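Local structure of glutathione S-transferase (Legionella pneumophila subsp. pneumophila str. Philadelphia 1, 3NIV) at residues 155-159 and 193-198. The protein is a zeta-class glutathione S-transferase that probably acts as a maleylacetoacetate isomerase, converting its substrate with the help of glutathione. Sequence-based numbering, arbitrary orientation.
Sequences DKPVC and EINEYC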
ATOM      1  N   ASP A 155      15.740  13.048  17.237  1.00 37.43           N
ATOM      2  CA  ASP A 155      15.973  13.716  18.514  1.00 43.59           C
ATOM      3  C   ASP A 155      15.324  12.940  19.650  1.00 46.24           C
ATOM      4  O   ASP A 155      15.646  13.137  20.829  1.00 46.86           O
ATOM      5  CB  ASP A 155      15.420  15.142  18.491  1.00 43.08           C
ATOM      6  CG  ASP A 155      16.509  16.179  18.307  1.00 52.56           C
ATOM      7  OD1 ASP A 155      17.573  15.823  17.753  1.00 52.34           O
ATOM      8  OD2 ASP A 155      16.310  17.345  18.725  1.00 59.71           O
ATOM      9  N   LYS A 156      14.399  12.066  19.278  1.00 39.59           N
ATOM     10  CA  LYS A 156      13.698  11.216  20.222  1.00 41.29           C
ATOM     11  C   LYS A 156      13.454   9.874  19.553  1.00 41.52           C
ATOM     12  O   LYS A 156      13.919   9.653  18.432  1.00 37.12           O
ATOM     13  CB  LYS A 156      12.381  11.868  20.642  1.00 40.83           C
ATOM     14  CG  LYS A 156      12.082  13.187  19.947  1.00 42.01           C
ATOM     15  CD  LYS A 156      10.682  13.669  20.286  1.00 46.35           C
ATOM     16  CE  LYS A 156      10.643  15.181  20.501  1.00 51.02           C
ATOM     17  NZ  LYS A 156      11.163  15.586  21.852  1.00 46.64           N
ATOM     18  N   PRO A 157      12.757   8.958  20.246  1.00 40.33           N
ATOM     19  CA  PRO A 157      12.384   7.680  19.628  1.00 38.41           C
ATOM     20  C   PRO A 157      11.137   7.794  18.734  1.00 37.28           C
ATOM     21  O   PRO A 157      10.058   7.297  19.063  1.00 37.65           O
ATOM     22  CB  PRO A 157      12.122   6.766  20.832  1.00 37.43           C
ATOM     23  CG  PRO A 157      12.753   7.465  21.996  1.00 36.31           C
ATOM     24  CD  PRO A 157      12.593   8.915  21.705  1.00 37.30           C
ATOM     25  N   VAL A 158      11.315   8.483  17.614  1.00 36.23           N
ATOM     26  CA  VAL A 158      10.378   8.485  16.503  1.00 33.39           C
ATOM     27  C   VAL A 158      11.177   8.044  15.286  1.00 32.86           C
ATOM     28  O   VAL A 158      12.404   7.905  15.364  1.00 28.04           O
ATOM     29  CB  VAL A 158       9.804   9.876  16.255  1.00 35.80           C
ATOM     30  CG1 VAL A 158       8.978  10.318  17.459  1.00 40.11           C
ATOM     31  CG2 VAL A 158      10.933  10.867  15.975  1.00 33.84           C
ATOM     32  N   CYS A 159      10.488   7.813  14.171  1.00 29.97           N
ATOM     33  CA  CYS A 159      11.131   7.249  12.993  1.00 28.08           C
ATOM     34  C   CYS A 159      12.203   8.184  12.446  1.00 27.77           C
ATOM     35  O   CYS A 159      13.300   7.756  12.064  1.00 23.27           O
ATOM     36  CB  CYS A 159      10.080   6.902  11.923  1.00 26.17           C
ATOM     37  SG  CYS A 159       9.194   5.324  12.247  1.00 31.68           S
ATOM     38  N   GLU A 193      12.394   0.881  20.779  1.00 33.67           N
ATOM     39  CA  GLU A 193      12.442   2.188  21.434  1.00 33.76           C
ATOM     40  C   GLU A 193      11.320   3.100  20.977  1.00 35.26           C
ATOM     41  O   GLU A 193      10.661   3.734  21.807  1.00 37.28           O
ATOM     42  CB  GLU A 193      13.760   2.896  21.143  1.00 36.11           C
ATOM     43  CG  GLU A 193      14.986   2.209  21.671  1.00 39.05           C
ATOM     44  CD  GLU A 193      16.258   2.819  21.113  1.00 51.65           C
ATOM     45  OE1 GLU A 193      16.162   3.675  20.199  1.00 50.53           O
ATOM     46  OE2 GLU A 193      17.354   2.440  21.584  1.00 60.74           O
ATOM     47  N   ILE A 194      11.130   3.187  19.658  1.00 31.67           N
ATOM     48  CA  ILE A 194      10.118   4.068  19.076  1.00 30.77           C
ATOM     49  C   ILE A 194       8.732   3.680  19.546  1.00 31.63           C
ATOM     50  O   ILE A 194       7.945   4.528  19.969  1.00 30.11           O
ATOM     51  CB  ILE A 194      10.120   3.995  17.529  1.00 32.67           C
ATOM     52  CG1 ILE A 194      11.433   4.534  16.964  1.00 31.73           C
ATOM     53  CG2 ILE A 194       8.949   4.768  16.959  1.00 27.81           C
ATOM     54  CD1 ILE A 194      11.624   4.270  15.475  1.00 29.88           C
ATOM     55  N   ASN A 195       8.434   2.385  19.460  1.00 33.96           N
ATOM     56  CA  ASN A 195       7.163   1.859  19.944  1.00 32.58           C
ATOM     57  C   ASN A 195       6.922   2.219  21.406  1.00 33.92           C
ATOM     58  O   ASN A 195       5.846   2.697  21.772  1.00 34.60           O
ATOM     59  CB  ASN A 195       7.099   0.342  19.784  1.00 31.17           C
ATOM     60  CG  ASN A 195       5.782  -0.233  20.274  1.00 31.83           C
ATOM     61  OD1 ASN A 195       4.713   0.150  19.800  1.00 32.93           O
ATOM     62  ND2 ASN A 195       5.852  -1.143  21.233  1.00 30.99           N
ATOM     63  N   GLU A 196       7.928   1.978  22.238  1.00 33.47           N
ATOM     64  CA  GLU A 196       7.839   2.337  23.652  1.00 37.42           C
ATOM     65  C   GLU A 196       7.530   3.817  23.801  1.00 36.75           C
ATOM     66  O   GLU A 196       6.560   4.203  24.453  1.00 36.44           O
ATOM     67  CB  GLU A 196       9.143   2.026  24.380  1.00 38.82           C
ATOM     68  CG  GLU A 196       9.163   0.711  25.121  1.00 44.06           C
ATOM     69  CD  GLU A 196      10.109   0.750  26.320  1.00 51.29           C
ATOM     70  OE1 GLU A 196      10.727   1.819  26.542  1.00 45.48           O
ATOM     71  OE2 GLU A 196      10.233  -0.276  27.031  1.00 46.37           O
ATOM     72  N   TYR A 197       8.364   4.649  23.194  1.00 35.05           N
ATOM     73  CA  TYR A 197       8.110   6.079  23.243  1.00 35.89           C
ATOM     74  C   TYR A 197       6.677   6.410  22.829  1.00 36.78           C
ATOM     75  O   TYR A 197       5.880   6.872  23.648  1.00 38.62           O
ATOM     76  CB  TYR A 197       9.102   6.858  22.389  1.00 36.06           C
ATOM     77  CG  TYR A 197       8.748   8.317  22.308  1.00 38.15           C
ATOM     78  CD1 TYR A 197       9.039   9.175  23.352  1.00 37.79           C
ATOM     79  CD2 TYR A 197       8.085   8.830  21.201  1.00 38.39           C
ATOM     80  CE1 TYR A 197       8.702  10.509  23.292  1.00 40.48           C
ATOM     81  CE2 TYR A 197       7.740  10.162  21.134  1.00 38.24           C
ATOM     82  CZ  TYR A 197       8.057  10.999  22.180  1.00 42.38           C
ATOM     83  OH  TYR A 197       7.723  12.333  22.117  1.00 44.80           O
ATOM     84  N   CYS A 198       6.345   6.164  21.565  1.00 34.33           N
ATOM     85  CA  CYS A 198       5.026   6.499  21.059  1.00 30.97           C
ATOM     86  C   CYS A 198       3.907   6.055  21.984  1.00 31.18           C
ATOM     87  O   CYS A 198       2.900   6.748  22.122  1.00 31.55           O
ATOM     88  CB  CYS A 198       4.812   5.923  19.652  1.00 34.54           C
ATOM     89  SG  CYS A 198       5.760   6.770  18.358  1.00 32.06           S
TER
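Pro157, at the centre of an inverse gamma turn, packs against Ile194 and Tyr197 on helix 189-198, joining the loop before helix 166-180 to a later helix of the all-helical C-terminal domain of the GST fold. A weak bond from Val158 N to Lys156 O closes the turn.

Aromatic and apolar contacts centre on Tyr197. Its CG lies anti to the backbone N (chi1 173°), which swings the ring across Pro157 at about a right angle and alongside the Val158 side chain. Pro157 CD sits off-centre over that ring, 4.3 Å from the centroid (CH-pi), while Pro157 CB reaches Tyr197 CB at 3.4 Å. Farther out, Val158 CG1 meets Tyr197 CE2 at 3.9 Å, and Lys156 CD approaches Tyr197 OH at 3.7 Å.

Pro157 O supplies the polar component: Ile194 CA lies 3.2 Å from it (148° at the hydrogen), consistent with a CA-H...O interaction, and Tyr197 CD2 is 3.3 Å away, the oxygen oblique to the ring.

On the buried side, Cys159 touches Phe145 and Leu149 of helix 127-149, and its N makes a weak hydrogen bond to Asp168. The extended Ile194 side chain ends there, its CD1 4.2 Å from Cys159 SG and 3.7 Å from Val158 O.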